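PDB 5JM8: aerobactin synthase IucA from Klebsiella pneumoniae subsp. pneumoniae, which probably catalyses an ATP-dependent ligation in the assembly of the siderophore aerobactin, as an NRPS-independent siderophore (NIS) synthetase. Local coordinates for residues Q119-A124 with A144-H149; H126-L131 with D376-A381; P261-R266 with L364-Q369. All coordinates share one frame; numbering follows the deposited sequence.

Contact 1 (Q119-A124 with A144-H149); sequences QQAIDA and ALLVGH. With ATP (adenosine-5'-triphosphate), chain I.
Leu-146 carries this contact alone on its side, setting its two methyl branches against consecutive residues of the helix. CD2 meets the methyl CB of Ala-121 at 4.2 Å. The other branch, CD1, reaches CG1 of Ile-122 at 4.3 Å and lies just as near that residue's CA, so the leucine touches helix backbone as well as side chain. All of this is loose apolar packing, with Ala-121 bringing the helix close and Ile-122 passing alongside and going on to Pro-372.

The loop that presents Leu-146 is itself held by Gln-369, whose OE1 accepts from the backbone N of both Leu-146 and Val-147 and whose NE2 donates to Ala-144 O. One side-chain amide therefore grips the loop backbone both before Leu-146 and at it.

On the side away from the helix the same loop serves the nucleotide, through Leu-145, which precedes Leu-146, and through Gly-148 and His-149, which follow it. Leu-145 has its CG anti to the backbone N (chi1 -178°), and its CD2 lies 3.5 Å from ATP C8. Gly-148, at a positive phi of 86°, brings its C to 3.6 Å from ATP N7. His-149 lays one ring face over the base: ATP C6 sits 3.4 Å above the imidazole plane and toward the ring's rim, while CD2 of His-149 is 3.2 Å from ATP N1. A bond from Phe-151 N to ND1 of His-149 restrains the rotation of that ring.

Leu-145, Gly-148 and His-149 thus form part of the adenine pocket of this synthetase, and Leu-146 packs the same loop against the end of helix 101-124.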
loop_
_atom_site.group_PDB
_atom_site.type_symbol
_atom_site.label_atom_id
_atom_site.label_comp_id
_atom_site.label_asym_id
_atom_site.label_seq_id
_atom_site.Cartn_x
_atom_site.Cartn_y
_atom_site.Cartn_z
ATOM N N GLN A 119 -11.532 -33.479 1.556
ATOM C CA GLN A 119 -12.792 -33.119 0.916
ATOM C C GLN A 119 -13.430 -31.943 1.641
ATOM O O GLN A 119 -13.981 -31.044 1.009
ATOM C CB GLN A 119 -13.748 -34.315 0.889
ATOM C CG GLN A 119 -15.069 -34.046 0.172
ATOM C CD GLN A 119 -14.889 -33.792 -1.314
ATOM O OE1 GLN A 119 -14.354 -34.632 -2.039
ATOM N NE2 GLN A 119 -15.331 -32.629 -1.774
ATOM N N GLN A 120 -13.346 -31.954 2.968
ATOM C CA GLN A 120 -13.857 -30.854 3.778
ATOM C C GLN A 120 -13.184 -29.552 3.377
ATOM O O GLN A 120 -13.852 -28.556 3.098
ATOM C CB GLN A 120 -13.628 -31.118 5.270
ATOM C CG GLN A 120 -14.500 -32.212 5.866
ATOM C CD GLN A 120 -14.168 -32.495 7.321
ATOM O OE1 GLN A 120 -13.078 -32.173 7.797
ATOM N NE2 GLN A 120 -15.111 -33.097 8.038
ATOM N N ALA A 121 -11.857 -29.574 3.346
ATOM C CA ALA A 121 -11.072 -28.394 3.011
ATOM C C ALA A 121 -11.425 -27.877 1.622
ATOM O O ALA A 121 -11.569 -26.674 1.419
ATOM C CB ALA A 121 -9.591 -28.707 3.099
ATOM N N ILE A 122 -11.569 -28.796 0.672
ATOM C CA ILE A 122 -11.907 -28.436 -0.701
ATOM C C ILE A 122 -13.266 -27.744 -0.765
ATOM O O ILE A 122 -13.458 -26.811 -1.544
ATOM C CB ILE A 122 -11.910 -29.681 -1.621
ATOM C CG1 ILE A 122 -10.476 -30.188 -1.809
ATOM C CG2 ILE A 122 -12.534 -29.354 -2.982
ATOM C CD1 ILE A 122 -10.362 -31.542 -2.478
ATOM N N ASP A 123 -14.206 -28.208 0.054
ATOM C CA ASP A 123 -15.539 -27.616 0.106
ATOM C C ASP A 123 -15.543 -26.306 0.890
ATOM O O ASP A 123 -16.465 -25.502 0.761
ATOM C CB ASP A 123 -16.537 -28.592 0.735
ATOM C CG ASP A 123 -16.824 -29.795 -0.150
ATOM O OD1 ASP A 123 -16.718 -29.673 -1.390
ATOM O OD2 ASP A 123 -17.162 -30.865 0.398
ATOM N N ALA A 124 -14.512 -26.100 1.705
ATOM C CA ALA A 124 -14.407 -24.898 2.526
ATOM C C ALA A 124 -13.665 -23.768 1.811
ATOM O O ALA A 124 -13.879 -22.593 2.112
ATOM C CB ALA A 124 -13.711 -25.225 3.838
ATOM N N ALA A 144 -2.086 -22.812 0.358
ATOM C CA ALA A 144 -2.809 -23.210 -0.845
ATOM C C ALA A 144 -2.679 -24.703 -1.132
ATOM O O ALA A 144 -3.251 -25.204 -2.100
ATOM C CB ALA A 144 -2.320 -22.403 -2.039
ATOM N N LEU A 145 -1.925 -25.410 -0.295
ATOM C CA LEU A 145 -1.770 -26.853 -0.452
ATOM C C LEU A 145 -2.889 -27.606 0.265
ATOM O O LEU A 145 -2.927 -27.657 1.496
ATOM C CB LEU A 145 -0.404 -27.308 0.073
ATOM C CG LEU A 145 -0.076 -28.800 -0.071
ATOM C CD1 LEU A 145 0.065 -29.186 -1.532
ATOM C CD2 LEU A 145 1.183 -29.154 0.704
ATOM N N LEU A 146 -3.792 -28.194 -0.515
ATOM C CA LEU A 146 -4.931 -28.929 0.029
ATOM C C LEU A 146 -4.787 -30.433 -0.180
ATOM O O LEU A 146 -5.444 -31.220 0.496
ATOM C CB LEU A 146 -6.237 -28.446 -0.609
ATOM C CG LEU A 146 -6.614 -26.978 -0.400
ATOM C CD1 LEU A 146 -7.993 -26.724 -0.989
ATOM C CD2 LEU A 146 -6.570 -26.584 1.077
ATOM N N VAL A 147 -3.939 -30.829 -1.122
ATOM C CA VAL A 147 -3.722 -32.243 -1.405
ATOM C C VAL A 147 -2.680 -32.828 -0.461
ATOM O O VAL A 147 -2.789 -33.977 -0.039
ATOM C CB VAL A 147 -3.263 -32.470 -2.859
ATOM C CG1 VAL A 147 -2.920 -33.936 -3.091
ATOM C CG2 VAL A 147 -4.338 -32.015 -3.831
ATOM N N GLY A 148 -1.666 -32.032 -0.142
ATOM C CA GLY A 148 -0.591 -32.479 0.722
ATOM C C GLY A 148 0.477 -33.197 -0.077
ATOM O O GLY A 148 0.679 -32.900 -1.253
ATOM N N HIS A 149 1.159 -34.144 0.560
ATOM C CA HIS A 149 2.202 -34.923 -0.103
ATOM C C HIS A 149 1.601 -35.796 -1.201
ATOM O O HIS A 149 0.719 -36.615 -0.945
ATOM C CB HIS A 149 2.949 -35.788 0.908
ATOM C CG HIS A 149 4.305 -36.220 0.447
ATOM N ND1 HIS A 149 4.512 -36.886 -0.740
ATOM C CD2 HIS A 149 5.525 -36.080 1.018
ATOM C CE1 HIS A 149 5.802 -37.136 -0.884
ATOM N NE2 HIS A 149 6.439 -36.656 0.169
HETATM P PG ATP I . 9.476 -26.554 8.258
HETATM O O1G ATP I . 8.565 -25.525 8.878
HETATM O O2G ATP I . 9.710 -26.341 6.781
HETATM O O3G ATP I . 10.748 -26.794 9.034
HETATM P PB ATP I . 9.123 -29.394 8.770
HETATM O O1B ATP I . 7.966 -30.078 9.455
HETATM O O2B ATP I . 10.456 -29.300 9.477
HETATM O O3B ATP I . 8.621 -27.929 8.294
HETATM P PA ATP I . 9.466 -31.669 7.064
HETATM O O1A ATP I . 9.960 -32.328 8.327
HETATM O O2A ATP I . 10.237 -31.843 5.778
HETATM O O3A ATP I . 9.341 -30.085 7.328
HETATM O "O5'" ATP I . 7.946 -32.097 6.769
HETATM C "C5'" ATP I . 7.311 -31.544 5.622
HETATM C "C4'" ATP I . 5.813 -31.377 5.828
HETATM O "O4'" ATP I . 5.250 -30.877 4.613
HETATM C "C3'" ATP I . 5.101 -32.680 6.158
HETATM O "O3'" ATP I . 4.269 -32.495 7.311
HETATM C "C2'" ATP I . 4.273 -33.018 4.933
HETATM O "O2'" ATP I . 2.968 -33.477 5.280
HETATM C "C1'" ATP I . 4.187 -31.715 4.156
HETATM N N9 ATP I . 4.328 -31.931 2.699
HETATM C C8 ATP I . 3.396 -31.590 1.794
HETATM N N7 ATP I . 3.803 -31.910 0.540
HETATM C C5 ATP I . 5.023 -32.466 0.642
HETATM C C6 ATP I . 6.014 -33.021 -0.301
HETATM N N6 ATP I . 5.741 -33.030 -1.628
HETATM N N1 ATP I . 7.169 -33.505 0.209
HETATM C C2 ATP I . 7.428 -33.491 1.531
HETATM N N3 ATP I . 6.567 -32.999 2.441
HETATM C C4 ATP I . 5.368 -32.481 2.069
#

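Contact 2 (H126-L131 with D376-A381)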
loop_
_atom_site.group_PDB
_atom_site.type_symbol
_atom_site.label_atom_id
_atom_site.label_comp_id
_atom_site.label_asym_id
_atom_site.label_seq_id
_atom_site.Cartn_x
_atom_site.Cartn_y
_atom_site.Cartn_z
ATOM N N HIS A 126 -13.480 -21.974 -1.233
ATOM C CA HIS A 126 -14.041 -21.527 -2.503
ATOM C C HIS A 126 -13.190 -20.424 -3.113
ATOM O O HIS A 126 -13.417 -20.005 -4.248
ATOM C CB HIS A 126 -15.477 -21.040 -2.315
ATOM C CG HIS A 126 -16.427 -22.117 -1.896
ATOM N ND1 HIS A 126 -17.239 -22.781 -2.791
ATOM C CD2 HIS A 126 -16.693 -22.648 -0.680
ATOM C CE1 HIS A 126 -17.966 -23.673 -2.141
ATOM N NE2 HIS A 126 -17.655 -23.611 -0.859
ATOM N N ASP A 127 -12.211 -19.953 -2.349
ATOM C CA ASP A 127 -11.272 -18.952 -2.829
ATOM C C ASP A 127 -10.147 -19.573 -3.651
ATOM O O ASP A 127 -9.389 -18.854 -4.302
ATOM C CB ASP A 127 -10.671 -18.179 -1.652
ATOM C CG ASP A 127 -10.009 -19.090 -0.634
ATOM O OD1 ASP A 127 -10.575 -20.161 -0.343
ATOM O OD2 ASP A 127 -8.922 -18.737 -0.124
ATOM N N TRP A 128 -10.043 -20.900 -3.630
ATOM C CA TRP A 128 -8.860 -21.562 -4.170
ATOM C C TRP A 128 -8.697 -21.328 -5.669
ATOM O O TRP A 128 -7.620 -20.950 -6.124
ATOM C CB TRP A 128 -8.894 -23.065 -3.886
ATOM C CG TRP A 128 -7.561 -23.710 -4.119
ATOM C CD1 TRP A 128 -6.598 -23.968 -3.184
ATOM C CD2 TRP A 128 -7.029 -24.152 -5.375
ATOM N NE1 TRP A 128 -5.505 -24.550 -3.780
ATOM C CE2 TRP A 128 -5.744 -24.674 -5.124
ATOM C CE3 TRP A 128 -7.516 -24.158 -6.685
ATOM C CZ2 TRP A 128 -4.942 -25.199 -6.135
ATOM C CZ3 TRP A 128 -6.719 -24.682 -7.687
ATOM C CH2 TRP A 128 -5.446 -25.192 -7.407
ATOM N N ALA A 129 -9.761 -21.548 -6.433
ATOM C CA ALA A 129 -9.703 -21.384 -7.884
ATOM C C ALA A 129 -9.323 -19.957 -8.281
ATOM O O ALA A 129 -8.747 -19.734 -9.346
ATOM C CB ALA A 129 -11.033 -21.762 -8.509
ATOM N N ALA A 130 -9.642 -18.998 -7.418
ATOM C CA ALA A 130 -9.353 -17.593 -7.691
ATOM C C ALA A 130 -7.866 -17.269 -7.539
ATOM O O ALA A 130 -7.411 -16.215 -7.983
ATOM C CB ALA A 130 -10.174 -16.704 -6.774
ATOM N N LEU A 131 -7.116 -18.170 -6.908
ATOM C CA LEU A 131 -5.674 -17.996 -6.737
ATOM C C LEU A 131 -4.931 -18.050 -8.069
ATOM O O LEU A 131 -3.803 -17.570 -8.182
ATOM C CB LEU A 131 -5.109 -19.065 -5.797
ATOM C CG LEU A 131 -5.558 -19.049 -4.333
ATOM C CD1 LEU A 131 -4.913 -20.200 -3.571
ATOM C CD2 LEU A 131 -5.227 -17.722 -3.668
ATOM N N ASP A 376 -6.120 -25.763 -13.993
ATOM C CA ASP A 376 -4.695 -25.452 -13.994
ATOM C C ASP A 376 -4.100 -25.487 -12.597
ATOM O O ASP A 376 -4.627 -24.866 -11.676
ATOM C CB ASP A 376 -4.441 -24.066 -14.593
ATOM C CG ASP A 376 -4.813 -23.976 -16.058
ATOM O OD1 ASP A 376 -4.986 -25.029 -16.709
ATOM O OD2 ASP A 376 -4.915 -22.837 -16.566
ATOM N N SER A 377 -2.993 -26.203 -12.441
ATOM C CA SER A 377 -2.200 -26.094 -11.228
ATOM C C SER A 377 -1.670 -24.665 -11.150
ATOM O O SER A 377 -1.604 -23.969 -12.165
ATOM C CB SER A 377 -1.056 -27.108 -11.220
ATOM O OG SER A 377 -0.123 -26.834 -12.249
ATOM N N LEU A 378 -1.301 -24.222 -9.952
ATOM C CA LEU A 378 -0.866 -22.844 -9.755
ATOM C C LEU A 378 0.451 -22.556 -10.471
ATOM O O LEU A 378 0.776 -21.400 -10.744
ATOM C CB LEU A 378 -0.734 -22.543 -8.265
ATOM C CG LEU A 378 -2.057 -22.541 -7.496
ATOM C CD1 LEU A 378 -1.809 -22.487 -5.996
ATOM C CD2 LEU A 378 -2.944 -21.378 -7.937
ATOM N N LEU A 379 1.203 -23.609 -10.772
ATOM C CA LEU A 379 2.411 -23.480 -11.578
ATOM C C LEU A 379 2.033 -23.145 -13.012
ATOM O O LEU A 379 2.613 -22.254 -13.628
ATOM C CB LEU A 379 3.238 -24.766 -11.535
ATOM C CG LEU A 379 4.434 -24.850 -12.489
ATOM C CD1 LEU A 379 5.400 -23.693 -12.278
ATOM C CD2 LEU A 379 5.150 -26.181 -12.315
ATOM N N VAL A 380 1.045 -23.865 -13.534
ATOM C CA VAL A 380 0.588 -23.677 -14.907
ATOM C C VAL A 380 -0.082 -22.317 -15.067
ATOM O O VAL A 380 -0.030 -21.713 -16.138
ATOM C CB VAL A 380 -0.384 -24.803 -15.324
ATOM C CG1 VAL A 380 -1.062 -24.488 -16.656
ATOM C CG2 VAL A 380 0.358 -26.122 -15.407
ATOM N N ALA A 381 -0.713 -21.845 -13.997
ATOM C CA ALA A 381 -1.313 -20.515 -13.982
ATOM C C ALA A 381 -0.237 -19.439 -14.095
ATOM O O ALA A 381 -0.448 -18.406 -14.725
ATOM C CB ALA A 381 -2.127 -20.315 -12.715
#
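Leu-378 buries more of itself here than any other residue, and its two methyl groups divide the work between Trp-128 and Leu-131. Having CG anti to the carbonyl carbon (chi1 -67°), it extends from the first turn of its helix toward the other segment. CD2 meets CB of Leu-131 at 3.8 Å and is almost as close to that residue's backbone C, so this branch presses on the base of the Leu-131 side chain. The other branch, CD1, comes to CZ2 of Trp-128 at 4.1 Å, an oblique approach to the six-membered part of the indole.

Trp-128 swings its indole across with CG anti to the backbone N (chi1 -166°), which brings the benzo portion to the helix. Its CH2 corner points at the carbonyl of Asp-376, with O 4.4 Å away near the ring plane. The pyrrole end faces elsewhere: NE1 donates to Ala-144 O, giving this buried polar atom a partner and fixing how the indole is turned.

On the helix side, Ser-377 occupies the N-cap position, and its OG accepts a weak bond of 3.4 Å from Val-380 N. This bond spans the first turn, the one from which Leu-378 projects. Asp-376, just before the cap, pairs through OD2 with Lys-384 in a salt bridge.

The contact seats the connection between helices 101-124 and 138-142 on the N-terminal end of helix 378-390. Leu-378 also touches Leu-367 of helix 364-368, and the next residue, Leu-379, is packed on Val-494 and Ala-497 of helix 475-500.

Contact 3 (P261-R266 with L364-Q369). With ATP (adenosine-5'-triphosphate), chain I.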
loop_
_atom_site.group_PDB
_atom_site.type_symbol
_atom_site.label_atom_id
_atom_site.label_comp_id
_atom_site.label_asym_id
_atom_site.label_seq_id
_atom_site.Cartn_x
_atom_site.Cartn_y
_atom_site.Cartn_z
ATOM N N PRO A 261 -0.368 -20.527 10.094
ATOM C CA PRO A 261 0.309 -21.820 9.949
ATOM C C PRO A 261 0.685 -22.089 8.494
ATOM O O PRO A 261 -0.143 -21.894 7.606
ATOM C CB PRO A 261 -0.728 -22.833 10.456
ATOM C CG PRO A 261 -2.033 -22.110 10.451
ATOM C CD PRO A 261 -1.707 -20.673 10.694
ATOM N N THR A 262 1.923 -22.512 8.259
ATOM C CA THR A 262 2.404 -22.758 6.905
ATOM C C THR A 262 2.187 -24.218 6.519
ATOM O O THR A 262 1.540 -24.967 7.252
ATOM C CB THR A 262 3.897 -22.402 6.765
ATOM O OG1 THR A 262 4.689 -23.297 7.556
ATOM C CG2 THR A 262 4.143 -20.971 7.218
ATOM N N THR A 263 2.725 -24.612 5.368
ATOM C CA THR A 263 2.575 -25.973 4.856
ATOM C C THR A 263 2.905 -27.048 5.897
ATOM O O THR A 263 2.329 -28.137 5.874
ATOM C CB THR A 263 3.474 -26.205 3.622
ATOM O OG1 THR A 263 4.745 -25.578 3.826
ATOM C CG2 THR A 263 2.827 -25.634 2.367
ATOM N N SER A 264 3.820 -26.732 6.809
ATOM C CA SER A 264 4.285 -27.693 7.807
ATOM C C SER A 264 3.510 -27.588 9.117
ATOM O O SER A 264 3.800 -28.310 10.073
ATOM C CB SER A 264 5.774 -27.488 8.080
ATOM O OG SER A 264 6.042 -26.141 8.421
ATOM N N SER A 265 2.542 -26.675 9.155
ATOM C CA SER A 265 1.662 -26.475 10.310
ATOM C C SER A 265 2.392 -25.959 11.555
ATOM O O SER A 265 1.967 -24.970 12.152
ATOM C CB SER A 265 0.923 -27.772 10.658
ATOM O OG SER A 265 0.113 -28.207 9.581
ATOM N N ARG A 266 3.476 -26.619 11.955
ATOM C CA ARG A 266 4.180 -26.229 13.175
ATOM C C ARG A 266 4.996 -24.963 12.981
ATOM O O ARG A 266 5.420 -24.343 13.956
ATOM C CB ARG A 266 5.089 -27.358 13.666
ATOM C CG ARG A 266 6.197 -27.784 12.711
ATOM C CD ARG A 266 7.193 -28.661 13.457
ATOM N NE ARG A 266 8.103 -29.397 12.584
ATOM C CZ ARG A 266 9.022 -30.250 13.027
ATOM N NH1 ARG A 266 9.814 -30.883 12.173
ATOM N NH2 ARG A 266 9.155 -30.472 14.328
ATOM N N LEU A 364 7.366 -24.441 -3.513
ATOM C CA LEU A 364 7.207 -25.163 -4.770
ATOM C C LEU A 364 6.031 -26.140 -4.745
ATOM O O LEU A 364 5.330 -26.300 -5.746
ATOM C CB LEU A 364 8.503 -25.910 -5.100
ATOM C CG LEU A 364 8.546 -26.741 -6.385
ATOM C CD1 LEU A 364 8.337 -25.867 -7.608
ATOM C CD2 LEU A 364 9.865 -27.502 -6.481
ATOM N N VAL A 365 5.815 -26.777 -3.598
ATOM C CA VAL A 365 4.839 -27.859 -3.484
ATOM C C VAL A 365 3.410 -27.398 -3.779
ATOM O O VAL A 365 2.580 -28.179 -4.242
ATOM C CB VAL A 365 4.884 -28.496 -2.075
ATOM C CG1 VAL A 365 4.449 -27.499 -1.010
ATOM C CG2 VAL A 365 4.017 -29.741 -2.024
ATOM N N SER A 366 3.128 -26.131 -3.508
ATOM C CA SER A 366 1.798 -25.586 -3.744
ATOM C C SER A 366 1.568 -25.335 -5.233
ATOM O O SER A 366 0.434 -25.368 -5.710
ATOM C CB SER A 366 1.606 -24.290 -2.954
ATOM O OG SER A 366 1.770 -24.518 -1.566
ATOM N N LEU A 367 2.653 -25.095 -5.962
ATOM C CA LEU A 367 2.562 -24.767 -7.379
ATOM C C LEU A 367 2.345 -26.024 -8.208
ATOM O O LEU A 367 1.493 -26.062 -9.095
ATOM C CB LEU A 367 3.828 -24.044 -7.846
ATOM C CG LEU A 367 4.148 -22.721 -7.152
ATOM C CD1 LEU A 367 5.530 -22.241 -7.549
ATOM C CD2 LEU A 367 3.101 -21.671 -7.487
ATOM N N THR A 368 3.124 -27.053 -7.906
ATOM C CA THR A 368 3.055 -28.312 -8.633
ATOM C C THR A 368 1.763 -29.073 -8.358
ATOM O O THR A 368 1.287 -29.819 -9.215
ATOM C CB THR A 368 4.218 -29.223 -8.260
ATOM O OG1 THR A 368 4.124 -29.541 -6.868
ATOM C CG2 THR A 368 5.547 -28.542 -8.541
ATOM N N GLN A 369 1.219 -28.889 -7.153
ATOM C CA GLN A 369 0.013 -29.591 -6.706
ATOM C C GLN A 369 -1.075 -29.623 -7.770
ATOM O O GLN A 369 -1.436 -28.593 -8.344
ATOM C CB GLN A 369 -0.543 -28.938 -5.430
ATOM C CG GLN A 369 -1.993 -29.335 -5.080
ATOM C CD GLN A 369 -2.558 -28.561 -3.899
ATOM O OE1 GLN A 369 -3.116 -29.141 -2.969
ATOM N NE2 GLN A 369 -2.426 -27.243 -3.938
HETATM P PG ATP I . 9.476 -26.554 8.258
HETATM O O1G ATP I . 8.565 -25.525 8.878
HETATM O O2G ATP I . 9.710 -26.341 6.781
HETATM O O3G ATP I . 10.748 -26.794 9.034
HETATM P PB ATP I . 9.123 -29.394 8.770
HETATM O O1B ATP I . 7.966 -30.078 9.455
HETATM O O2B ATP I . 10.456 -29.300 9.477
HETATM O O3B ATP I . 8.621 -27.929 8.294
HETATM P PA ATP I . 9.466 -31.669 7.064
HETATM O O1A ATP I . 9.960 -32.328 8.327
HETATM O O2A ATP I . 10.237 -31.843 5.778
HETATM O O3A ATP I . 9.341 -30.085 7.328
HETATM O "O5'" ATP I . 7.946 -32.097 6.769
HETATM C "C5'" ATP I . 7.311 -31.544 5.622
HETATM C "C4'" ATP I . 5.813 -31.377 5.828
HETATM O "O4'" ATP I . 5.250 -30.877 4.613
HETATM C "C3'" ATP I . 5.101 -32.680 6.158
HETATM O "O3'" ATP I . 4.269 -32.495 7.311
HETATM C "C2'" ATP I . 4.273 -33.018 4.933
HETATM O "O2'" ATP I . 2.968 -33.477 5.280
HETATM C "C1'" ATP I . 4.187 -31.715 4.156
HETATM N N9 ATP I . 4.328 -31.931 2.699
HETATM C C8 ATP I . 3.396 -31.590 1.794
HETATM N N7 ATP I . 3.803 -31.910 0.540
HETATM C C5 ATP I . 5.023 -32.466 0.642
HETATM C C6 ATP I . 6.014 -33.021 -0.301
HETATM N N6 ATP I . 5.741 -33.030 -1.628
HETATM N N1 ATP I . 7.169 -33.505 0.209
HETATM C C2 ATP I . 7.428 -33.491 1.531
HETATM N N3 ATP I . 6.567 -32.999 2.441
HETATM C C4 ATP I . 5.368 -32.481 2.069
#
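Val-365 meets Thr-263 methyl to methyl, its CG1 4.2 Å from CG2 of the threonine as the two side chains reach toward each other. The valine's second branch is set by chi1 of 65°, which places CG2 anti to the backbone N and 3.4 Å from ATP N7, at the adenine. Next in the helix, Ser-366 has its OG 4.2 Å from the same Thr-263 CG2, a van der Waals approach; the hydroxyl itself is bonded to Ala-141 O. The chain leaves the helix at Gln-369.

Thr-263 itself sits in a type I turn from Thr-262 to Ser-265, and its OG1 is bonded to Glu-142 and to Gln-429, a magnesium ligand. Past it, OG of Ser-264 donates to ATP O1G at 2.6 Å. Arg-266 brings an extended chain to the beta phosphate, where PB lies at the guanidinium edge and in its plane: NE bonds O1B at 3.2 Å (150°), and NH1 bonds O2B at 3.2 Å.

Helix and turn thus line one ATP site from two ends, adenine at Val-365 and phosphates at the serine and arginine.

In the fold
From the N terminus, helix 101-124 ends and contact 1 closes a short loop of 19 residues, bringing the adenine-binding loop back against that helix. Segment 126-131 lies inside this loop and opens contact 2, which does not close until segment 376-381, with 244 residues between the two segments; contacts 1 and 2 therefore cross. Contact 3 follows contact 1 in series and is nested within contact 2, joining the turn between strands 258-261 and 267-269 to helix 364-368. Leu-379 N to Leu-367 O ties contact 2 to contact 3. Contacts 1 and 3 share one ATP, while contact 2 stands farther off, with Trp-128 about 13 Å from it.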